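Local coordinates for putative peptidase (Chlamydophila abortus, PDB 3CE2), which is a putative zinc metallopeptidase of the M3B family, probably an oligopeptidase that degrades small bioactive peptides, at residues Y281-I295 and F466-Y480. Sequence-based numbering, arbitrary orientation.
Sequences YTNLIDIVKKNSSLI and FSTLFRQVLFASFEY
Helix 278-289, the turn after it and the start of helix 292-306 pack along the long helix 451-487 in a buried, mostly apolar contact within the helical M3 peptidase fold. The segments 281-289 and 466-480 cross at 125° between their N-to-C directions, an oblique packing, with their axes 9.7 Å apart at closest approach. Ile285 fits as a knob into a hole formed by Val473, Ala476, Ser477 and Tyr480. Its CG2 lies 3.7 Å from Ser477 CB, while CD1 rests on the backbone of Ser477.

Val288 and Val473 meet tip to tip, CG1 to CG1 at 3.7 Å. The CG2 methyl of Val473 also reaches Leu284 CD2. Val288 CG1 touches Phe470 CD1 too, so one methyl bridges two residues a helical turn apart.

Past the turn, Ile295 packs against two phenylalanines. Its CG1 lies over a face of Phe470 in a CH-pi contact, 4.2 Å from the ring centroid. The same carbon meets Phe466 CE1 at 3.6 Å. CG1 stands anti to the carbonyl carbon (chi1 -70°), which brings it within reach of both rings.

One hydrogen bond crosses the contact, from Tyr281 OH to Ala476 O at 2.8 Å. CG of Tyr281 lies anti to the backbone N (chi1 -174°), and the ring carries OH to Ala476 O. The carbonyl also accepts the helical bond from Tyr480 N, and the two donors approach from opposite faces of its plane. Tyr281 CE2 also packs on Tyr480 CB.

Tyr480 is close to His484, a ligand of a bound zinc ion with His488; this is not the HExxH zinc site. Helix 536-553 touches Leu284 and Val473, helix 494-509 reaches Ile295, and helix 590-607 packs on Ile287, Asn291 and Leu294.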
ATOM      1  N   TYR A 281      15.606  -3.544   7.607  1.00 44.15           N
ATOM      2  CA  TYR A 281      15.523  -3.780   6.180  1.00 47.10           C
ATOM      3  C   TYR A 281      16.495  -4.912   5.865  1.00 45.24           C
ATOM      4  O   TYR A 281      16.142  -5.962   5.314  1.00 42.03           O
ATOM      5  CB  TYR A 281      15.874  -2.491   5.441  1.00 42.76           C
ATOM      6  CG  TYR A 281      15.698  -2.516   3.944  1.00 43.63           C
ATOM      7  CD1 TYR A 281      14.662  -1.822   3.337  1.00 41.29           C
ATOM      8  CD2 TYR A 281      16.605  -3.203   3.128  1.00 44.45           C
ATOM      9  CE1 TYR A 281      14.519  -1.818   1.952  1.00 43.64           C
ATOM     10  CE2 TYR A 281      16.476  -3.214   1.747  1.00 40.65           C
ATOM     11  CZ  TYR A 281      15.433  -2.516   1.151  1.00 45.89           C
ATOM     12  OH  TYR A 281      15.306  -2.523  -0.240  1.00 42.66           O
ATOM     13  N   THR A 282      17.718  -4.707   6.307  1.00 43.95           N
ATOM     14  CA  THR A 282      18.775  -5.648   6.093  1.00 40.85           C
ATOM     15  C   THR A 282      18.518  -7.071   6.616  1.00 45.34           C
ATOM     16  O   THR A 282      18.812  -8.033   5.928  1.00 48.86           O
ATOM     17  CB  THR A 282      20.027  -4.997   6.592  1.00 46.11           C
ATOM     18  OG1 THR A 282      20.634  -4.387   5.452  1.00 44.56           O
ATOM     19  CG2 THR A 282      20.981  -5.967   7.274  1.00 54.44           C
ATOM     20  N   ASN A 283      17.918  -7.222   7.791  1.00 46.63           N
ATOM     21  CA  ASN A 283      17.701  -8.563   8.317  1.00 51.43           C
ATOM     22  C   ASN A 283      16.514  -9.223   7.675  1.00 51.27           C
ATOM     23  O   ASN A 283      16.432 -10.452   7.588  1.00 53.34           O
ATOM     24  CB  ASN A 283      17.545  -8.550   9.841  1.00 57.26           C
ATOM     25  CG  ASN A 283      18.822  -8.141  10.542  1.00 60.44           C
ATOM     26  OD1 ASN A 283      19.930  -8.435  10.066  1.00 62.89           O
ATOM     27  ND2 ASN A 283      18.682  -7.429  11.658  1.00 58.62           N
ATOM     28  N   LEU A 284      15.578  -8.405   7.221  1.00 49.94           N
ATOM     29  CA  LEU A 284      14.446  -8.943   6.514  1.00 43.42           C
ATOM     30  C   LEU A 284      14.987  -9.696   5.308  1.00 41.76           C
ATOM     31  O   LEU A 284      14.643 -10.857   5.077  1.00 44.48           O
ATOM     32  CB  LEU A 284      13.515  -7.822   6.087  1.00 43.10           C
ATOM     33  CG  LEU A 284      12.405  -8.301   5.160  1.00 46.43           C
ATOM     34  CD1 LEU A 284      11.338  -9.065   5.948  1.00 35.91           C
ATOM     35  CD2 LEU A 284      11.835  -7.091   4.391  1.00 45.39           C
ATOM     36  N   ILE A 285      15.872  -9.052   4.559  1.00 39.54           N
ATOM     37  CA  ILE A 285      16.455  -9.703   3.385  1.00 46.00           C
ATOM     38  C   ILE A 285      17.199 -11.003   3.744  1.00 49.54           C
ATOM     39  O   ILE A 285      17.029 -12.037   3.076  1.00 48.45           O
ATOM     40  CB  ILE A 285      17.420  -8.760   2.639  1.00 47.19           C
ATOM     41  CG1 ILE A 285      16.647  -7.609   1.993  1.00 47.90           C
ATOM     42  CG2 ILE A 285      18.188  -9.533   1.583  1.00 48.38           C
ATOM     43  CD1 ILE A 285      17.521  -6.424   1.635  1.00 43.67           C
ATOM     44  N   ASP A 286      18.015 -10.951   4.802  1.00 45.62           N
ATOM     45  CA  ASP A 286      18.815 -12.104   5.183  1.00 41.47           C
ATOM     46  C   ASP A 286      17.904 -13.243   5.622  1.00 43.39           C
ATOM     47  O   ASP A 286      18.015 -14.373   5.121  1.00 49.96           O
ATOM     48  CB  ASP A 286      19.861 -11.743   6.244  1.00 44.75           C
ATOM     49  CG  ASP A 286      20.801 -10.580   5.789  1.00 61.88           C
ATOM     50  OD1 ASP A 286      20.928 -10.335   4.565  1.00 63.61           O
ATOM     51  OD2 ASP A 286      21.419  -9.892   6.648  1.00 66.98           O
ATOM     52  N   ILE A 287      16.970 -12.960   6.519  1.00 39.24           N
ATOM     53  CA  ILE A 287      16.118 -14.037   7.023  1.00 47.08           C
ATOM     54  C   ILE A 287      15.292 -14.651   5.902  1.00 44.09           C
ATOM     55  O   ILE A 287      15.138 -15.867   5.827  1.00 42.84           O
ATOM     56  CB  ILE A 287      15.218 -13.602   8.207  1.00 49.93           C
ATOM     57  CG1 ILE A 287      15.865 -13.982   9.537  1.00 58.29           C
ATOM     58  CG2 ILE A 287      13.950 -14.369   8.186  1.00 56.35           C
ATOM     59  CD1 ILE A 287      17.086 -13.124   9.934  1.00 64.98           C
ATOM     60  N   VAL A 288      14.779 -13.807   5.013  1.00 45.16           N
ATOM     61  CA  VAL A 288      13.957 -14.296   3.932  1.00 41.78           C
ATOM     62  C   VAL A 288      14.761 -15.198   2.997  1.00 40.43           C
ATOM     63  O   VAL A 288      14.310 -16.288   2.661  1.00 44.61           O
ATOM     64  CB  VAL A 288      13.274 -13.155   3.170  1.00 42.33           C
ATOM     65  CG1 VAL A 288      12.680 -13.680   1.891  1.00 36.26           C
ATOM     66  CG2 VAL A 288      12.163 -12.569   4.020  1.00 38.41           C
ATOM     67  N   LYS A 289      15.955 -14.766   2.599  1.00 39.99           N
ATOM     68  CA  LYS A 289      16.827 -15.629   1.795  1.00 43.47           C
ATOM     69  C   LYS A 289      17.096 -16.970   2.470  1.00 44.08           C
ATOM     70  O   LYS A 289      17.060 -18.004   1.816  1.00 47.70           O
ATOM     71  CB  LYS A 289      18.161 -14.952   1.512  1.00 40.39           C
ATOM     72  CG  LYS A 289      18.077 -13.833   0.510  1.00 47.57           C
ATOM     73  CD  LYS A 289      19.451 -13.216   0.258  1.00 49.36           C
ATOM     74  CE  LYS A 289      19.333 -12.020  -0.674  1.00 51.93           C
ATOM     75  NZ  LYS A 289      20.676 -11.507  -1.066  1.00 49.57           N
ATOM     76  N   LYS A 290      17.374 -16.963   3.775  1.00 41.31           N
ATOM     77  CA  LYS A 290      17.588 -18.223   4.471  1.00 38.01           C
ATOM     78  C   LYS A 290      16.334 -19.083   4.534  1.00 44.02           C
ATOM     79  O   LYS A 290      16.426 -20.235   4.942  1.00 48.12           O
ATOM     80  CB  LYS A 290      18.119 -18.021   5.880  1.00 41.26           C
ATOM     81  CG  LYS A 290      19.556 -17.524   5.981  1.00 40.68           C
ATOM     82  CD  LYS A 290      19.897 -17.392   7.444  1.00 44.29           C
ATOM     83  CE  LYS A 290      20.686 -16.129   7.718  1.00 51.77           C
ATOM     84  NZ  LYS A 290      20.225 -15.453   8.972  1.00 56.35           N
ATOM     85  N   ASN A 291      15.168 -18.548   4.149  1.00 41.47           N
ATOM     86  CA  ASN A 291      13.967 -19.382   4.087  1.00 39.38           C
ATOM     87  C   ASN A 291      13.503 -19.666   2.685  1.00 43.45           C
ATOM     88  O   ASN A 291      12.371 -20.162   2.479  1.00 43.91           O
ATOM     89  CB  ASN A 291      12.828 -18.815   4.899  1.00 43.56           C
ATOM     90  CG  ASN A 291      13.162 -18.727   6.372  1.00 46.68           C
ATOM     91  OD1 ASN A 291      12.697 -19.528   7.175  1.00 42.88           O
ATOM     92  ND2 ASN A 291      13.987 -17.755   6.728  1.00 45.38           N
ATOM     93  N   SER A 292      14.403 -19.403   1.735  1.00 37.18           N
ATOM     94  CA  SER A 292      14.188 -19.748   0.334  1.00 41.60           C
ATOM     95  C   SER A 292      13.579 -21.126   0.196  1.00 46.78           C
ATOM     96  O   SER A 292      12.752 -21.361  -0.707  1.00 49.56           O
ATOM     97  CB  SER A 292      15.473 -19.627  -0.501  1.00 45.53           C
ATOM     98  OG  SER A 292      16.664 -19.888   0.240  1.00 64.90           O
ATOM     99  N   SER A 293      13.959 -22.031   1.103  1.00 45.76           N
ATOM    100  CA  SER A 293      13.439 -23.402   1.060  1.00 45.30           C
ATOM    101  C   SER A 293      11.912 -23.422   1.060  1.00 41.90           C
ATOM    102  O   SER A 293      11.287 -24.357   0.561  1.00 36.25           O
ATOM    103  CB  SER A 293      13.998 -24.255   2.202  1.00 44.27           C
ATOM    104  OG  SER A 293      13.687 -23.693   3.473  1.00 49.20           O
ATOM    105  N   LEU A 294      11.300 -22.377   1.606  1.00 42.16           N
ATOM    106  CA  LEU A 294       9.851 -22.360   1.625  1.00 43.77           C
ATOM    107  C   LEU A 294       9.313 -22.191   0.216  1.00 42.88           C
ATOM    108  O   LEU A 294       8.309 -22.788  -0.142  1.00 49.03           O
ATOM    109  CB  LEU A 294       9.315 -21.296   2.582  1.00 46.00           C
ATOM    110  CG  LEU A 294       9.111 -21.790   4.018  1.00 47.67           C
ATOM    111  CD1 LEU A 294       8.176 -20.889   4.748  1.00 49.05           C
ATOM    112  CD2 LEU A 294       8.546 -23.193   4.052  1.00 51.52           C
ATOM    113  N   ILE A 295      10.003 -21.399  -0.597  1.00 43.25           N
ATOM    114  CA  ILE A 295       9.667 -21.300  -2.007  1.00 42.05           C
ATOM    115  C   ILE A 295       9.815 -22.691  -2.608  1.00 41.83           C
ATOM    116  O   ILE A 295       8.872 -23.226  -3.196  1.00 41.59           O
ATOM    117  CB  ILE A 295      10.573 -20.263  -2.751  1.00 45.30           C
ATOM    118  CG1 ILE A 295      10.249 -18.840  -2.312  1.00 42.12           C
ATOM    119  CG2 ILE A 295      10.404 -20.333  -4.257  1.00 38.05           C
ATOM    120  CD1 ILE A 295      11.342 -17.871  -2.676  1.00 47.79           C
ATOM    121  N   PHE A 466       3.314 -15.710  -1.344  1.00 40.63           N
ATOM    122  CA  PHE A 466       4.590 -15.797  -2.055  1.00 44.08           C
ATOM    123  C   PHE A 466       4.878 -14.618  -2.959  1.00 45.91           C
ATOM    124  O   PHE A 466       6.026 -14.224  -3.075  1.00 52.40           O
ATOM    125  CB  PHE A 466       4.806 -17.152  -2.748  1.00 45.76           C
ATOM    126  CG  PHE A 466       5.297 -18.205  -1.807  1.00 47.56           C
ATOM    127  CD1 PHE A 466       6.652 -18.287  -1.487  1.00 46.14           C
ATOM    128  CD2 PHE A 466       4.401 -19.068  -1.175  1.00 46.79           C
ATOM    129  CE1 PHE A 466       7.101 -19.221  -0.573  1.00 46.02           C
ATOM    130  CE2 PHE A 466       4.848 -20.014  -0.258  1.00 41.00           C
ATOM    131  CZ  PHE A 466       6.193 -20.095   0.033  1.00 45.55           C
ATOM    132  N   SER A 467       3.862 -14.025  -3.574  1.00 47.00           N
ATOM    133  CA  SER A 467       4.141 -12.841  -4.388  1.00 52.97           C
ATOM    134  C   SER A 467       4.276 -11.556  -3.569  1.00 52.18           C
ATOM    135  O   SER A 467       5.060 -10.663  -3.936  1.00 49.93           O
ATOM    136  CB  SER A 467       3.118 -12.657  -5.505  1.00 56.45           C
ATOM    137  OG  SER A 467       1.929 -12.129  -4.969  1.00 68.18           O
ATOM    138  N   THR A 468       3.542 -11.440  -2.459  1.00 46.48           N
ATOM    139  CA  THR A 468       3.679 -10.197  -1.733  1.00 47.44           C
ATOM    140  C   THR A 468       4.792 -10.223  -0.690  1.00 46.49           C
ATOM    141  O   THR A 468       5.280  -9.167  -0.282  1.00 48.74           O
ATOM    142  CB  THR A 468       2.338  -9.577  -1.209  1.00 48.62           C
ATOM    143  OG1 THR A 468       2.372  -9.420   0.211  1.00 54.40           O
ATOM    144  CG2 THR A 468       1.131 -10.365  -1.646  1.00 49.76           C
ATOM    145  N   LEU A 469       5.240 -11.402  -0.284  1.00 46.83           N
ATOM    146  CA  LEU A 469       6.348 -11.440   0.666  1.00 41.62           C
ATOM    147  C   LEU A 469       7.690 -11.727  -0.008  1.00 43.57           C
ATOM    148  O   LEU A 469       8.565 -10.864  -0.051  1.00 44.60           O
ATOM    149  CB  LEU A 469       6.056 -12.414   1.796  1.00 42.10           C
ATOM    150  CG  LEU A 469       7.220 -12.895   2.666  1.00 49.56           C
ATOM    151  CD1 LEU A 469       8.199 -11.798   2.950  1.00 52.52           C
ATOM    152  CD2 LEU A 469       6.706 -13.464   3.973  1.00 48.09           C
ATOM    153  N   PHE A 470       7.853 -12.928  -0.549  1.00 47.51           N
ATOM    154  CA  PHE A 470       9.144 -13.335  -1.130  1.00 48.52           C
ATOM    155  C   PHE A 470       9.563 -12.526  -2.348  1.00 47.75           C
ATOM    156  O   PHE A 470      10.684 -11.993  -2.401  1.00 47.57           O
ATOM    157  CB  PHE A 470       9.165 -14.842  -1.432  1.00 45.72           C
ATOM    158  CG  PHE A 470       9.268 -15.677  -0.198  1.00 48.24           C
ATOM    159  CD1 PHE A 470      10.507 -16.072   0.285  1.00 50.14           C
ATOM    160  CD2 PHE A 470       8.140 -16.000   0.530  1.00 48.34           C
ATOM    161  CE1 PHE A 470      10.624 -16.807   1.458  1.00 47.58           C
ATOM    162  CE2 PHE A 470       8.249 -16.744   1.695  1.00 51.05           C
ATOM    163  CZ  PHE A 470       9.494 -17.140   2.161  1.00 45.23           C
ATOM    164  N   ARG A 471       8.662 -12.432  -3.320  1.00 47.76           N
ATOM    165  CA  ARG A 471       8.970 -11.704  -4.531  1.00 46.07           C
ATOM    166  C   ARG A 471       9.304 -10.257  -4.225  1.00 41.38           C
ATOM    167  O   ARG A 471      10.203  -9.706  -4.836  1.00 42.64           O
ATOM    168  CB  ARG A 471       7.862 -11.808  -5.577  1.00 50.54           C
ATOM    169  CG  ARG A 471       8.293 -11.173  -6.883  1.00 65.33           C
ATOM    170  CD  ARG A 471       7.868 -11.955  -8.107  1.00 78.89           C
ATOM    171  NE  ARG A 471       6.614 -11.490  -8.718  1.00 90.32           N
ATOM    172  CZ  ARG A 471       6.533 -10.643  -9.749  1.00 92.24           C
ATOM    173  NH1 ARG A 471       5.339 -10.306 -10.241  1.00 91.28           N
ATOM    174  NH2 ARG A 471       7.639 -10.133 -10.288  1.00 92.05           N
ATOM    175  N   GLN A 472       8.613  -9.639  -3.270  1.00 37.34           N
ATOM    176  CA  GLN A 472       8.939  -8.240  -2.914  1.00 39.17           C
ATOM    177  C   GLN A 472      10.297  -8.113  -2.241  1.00 40.19           C
ATOM    178  O   GLN A 472      11.002  -7.117  -2.411  1.00 40.48           O
ATOM    179  CB  GLN A 472       7.864  -7.638  -2.029  1.00 37.11           C
ATOM    180  CG  GLN A 472       6.470  -7.811  -2.620  1.00 49.44           C
ATOM    181  CD  GLN A 472       6.367  -7.194  -4.003  1.00 54.22           C
ATOM    182  OE1 GLN A 472       6.786  -6.066  -4.213  1.00 60.69           O
ATOM    183  NE2 GLN A 472       5.811  -7.930  -4.946  1.00 59.74           N
ATOM    184  N   VAL A 473      10.686  -9.131  -1.485  1.00 39.40           N
ATOM    185  CA  VAL A 473      11.947  -9.056  -0.771  1.00 39.84           C
ATOM    186  C   VAL A 473      13.091  -9.254  -1.780  1.00 41.35           C
ATOM    187  O   VAL A 473      14.163  -8.628  -1.699  1.00 36.52           O
ATOM    188  CB  VAL A 473      11.977 -10.084   0.368  1.00 41.14           C
ATOM    189  CG1 VAL A 473      13.369 -10.195   0.952  1.00 41.46           C
ATOM    190  CG2 VAL A 473      10.967  -9.706   1.442  1.00 36.46           C
ATOM    191  N   LEU A 474      12.849 -10.096  -2.773  1.00 36.08           N
ATOM    192  CA  LEU A 474      13.784 -10.140  -3.882  1.00 37.26           C
ATOM    193  C   LEU A 474      13.988  -8.730  -4.429  1.00 40.72           C
ATOM    194  O   LEU A 474      15.132  -8.255  -4.452  1.00 45.48           O
ATOM    195  CB  LEU A 474      13.305 -11.098  -4.964  1.00 40.82           C
ATOM    196  CG  LEU A 474      14.316 -11.581  -6.005  1.00 40.22           C
ATOM    197  CD1 LEU A 474      13.657 -12.642  -6.811  1.00 39.20           C
ATOM    198  CD2 LEU A 474      14.742 -10.469  -6.905  1.00 42.56           C
ATOM    199  N   PHE A 475      12.899  -8.047  -4.829  1.00 39.86           N
ATOM    200  CA  PHE A 475      13.009  -6.677  -5.358  1.00 39.86           C
ATOM    201  C   PHE A 475      13.835  -5.857  -4.361  1.00 41.88           C
ATOM    202  O   PHE A 475      14.760  -5.110  -4.753  1.00 44.96           O
ATOM    203  CB  PHE A 475      11.658  -5.972  -5.647  1.00 43.49           C
ATOM    204  CG  PHE A 475      10.743  -6.664  -6.707  1.00 56.30           C
ATOM    205  CD1 PHE A 475      11.234  -7.574  -7.653  1.00 55.19           C
ATOM    206  CD2 PHE A 475       9.370  -6.327  -6.789  1.00 57.47           C
ATOM    207  CE1 PHE A 475      10.378  -8.156  -8.632  1.00 45.38           C
ATOM    208  CE2 PHE A 475       8.528  -6.899  -7.755  1.00 54.06           C
ATOM    209  CZ  PHE A 475       9.043  -7.821  -8.680  1.00 47.82           C
ATOM    210  N   ALA A 476      13.536  -6.016  -3.073  1.00 39.16           N
ATOM    211  CA  ALA A 476      14.227  -5.224  -2.031  1.00 33.02           C
ATOM    212  C   ALA A 476      15.732  -5.415  -1.994  1.00 33.90           C
ATOM    213  O   ALA A 476      16.461  -4.429  -1.889  1.00 41.78           O
ATOM    214  CB  ALA A 476      13.645  -5.468  -0.675  1.00 31.70           C
ATOM    215  N   SER A 477      16.225  -6.647  -2.089  1.00 32.36           N
ATOM    216  CA  SER A 477      17.685  -6.796  -2.089  1.00 41.58           C
ATOM    217  C   SER A 477      18.277  -6.248  -3.367  1.00 41.62           C
ATOM    218  O   SER A 477      19.360  -5.619  -3.353  1.00 37.75           O
ATOM    219  CB  SER A 477      18.148  -8.234  -1.880  1.00 43.24           C
ATOM    220  OG  SER A 477      17.177  -9.105  -2.368  1.00 54.17           O
ATOM    221  N   PHE A 478      17.569  -6.484  -4.470  1.00 41.01           N
ATOM    222  CA  PHE A 478      18.017  -5.946  -5.736  1.00 40.71           C
ATOM    223  C   PHE A 478      18.198  -4.444  -5.605  1.00 41.56           C
ATOM    224  O   PHE A 478      19.268  -3.896  -5.905  1.00 41.62           O
ATOM    225  CB  PHE A 478      17.038  -6.255  -6.855  1.00 41.85           C
ATOM    226  CG  PHE A 478      17.495  -5.735  -8.168  1.00 46.37           C
ATOM    227  CD1 PHE A 478      18.736  -6.092  -8.662  1.00 44.01           C
ATOM    228  CD2 PHE A 478      16.717  -4.835  -8.893  1.00 50.03           C
ATOM    229  CE1 PHE A 478      19.179  -5.590  -9.872  1.00 45.27           C
ATOM    230  CE2 PHE A 478      17.162  -4.325 -10.112  1.00 47.15           C
ATOM    231  CZ  PHE A 478      18.391  -4.707 -10.599  1.00 41.23           C
ATOM    232  N   GLU A 479      17.154  -3.780  -5.120  1.00 38.72           N
ATOM    233  CA  GLU A 479      17.173  -2.336  -4.992  1.00 40.97           C
ATOM    234  C   GLU A 479      18.277  -1.919  -4.012  1.00 43.63           C
ATOM    235  O   GLU A 479      18.898  -0.853  -4.124  1.00 48.64           O
ATOM    236  CB  GLU A 479      15.785  -1.846  -4.562  1.00 38.61           C
ATOM    237  CG  GLU A 479      15.692  -0.371  -4.313  1.00 44.01           C
ATOM    238  CD  GLU A 479      14.253   0.119  -4.050  1.00 52.86           C
ATOM    239  OE1 GLU A 479      13.386  -0.684  -3.612  1.00 51.85           O
ATOM    240  OE2 GLU A 479      13.994   1.334  -4.281  1.00 58.66           O
ATOM    241  N   TYR A 480      18.545  -2.779  -3.051  1.00 43.81           N
ATOM    242  CA  TYR A 480      19.581  -2.485  -2.107  1.00 41.02           C
ATOM    243  C   TYR A 480      20.957  -2.587  -2.759  1.00 43.07           C
ATOM    244  O   TYR A 480      21.775  -1.674  -2.628  1.00 38.49           O
ATOM    245  CB  TYR A 480      19.474  -3.451  -0.952  1.00 44.81           C
ATOM    246  CG  TYR A 480      20.538  -3.256   0.075  1.00 45.88           C
ATOM    247  CD1 TYR A 480      20.391  -2.302   1.085  1.00 44.20           C
ATOM    248  CD2 TYR A 480      21.697  -4.025   0.047  1.00 44.46           C
ATOM    249  CE1 TYR A 480      21.372  -2.118   2.038  1.00 44.60           C
ATOM    250  CE2 TYR A 480      22.683  -3.850   0.986  1.00 45.57           C
ATOM    251  CZ  TYR A 480      22.513  -2.904   1.984  1.00 47.40           C
ATOM    252  OH  TYR A 480      23.500  -2.746   2.916  1.00 50.50           O
TER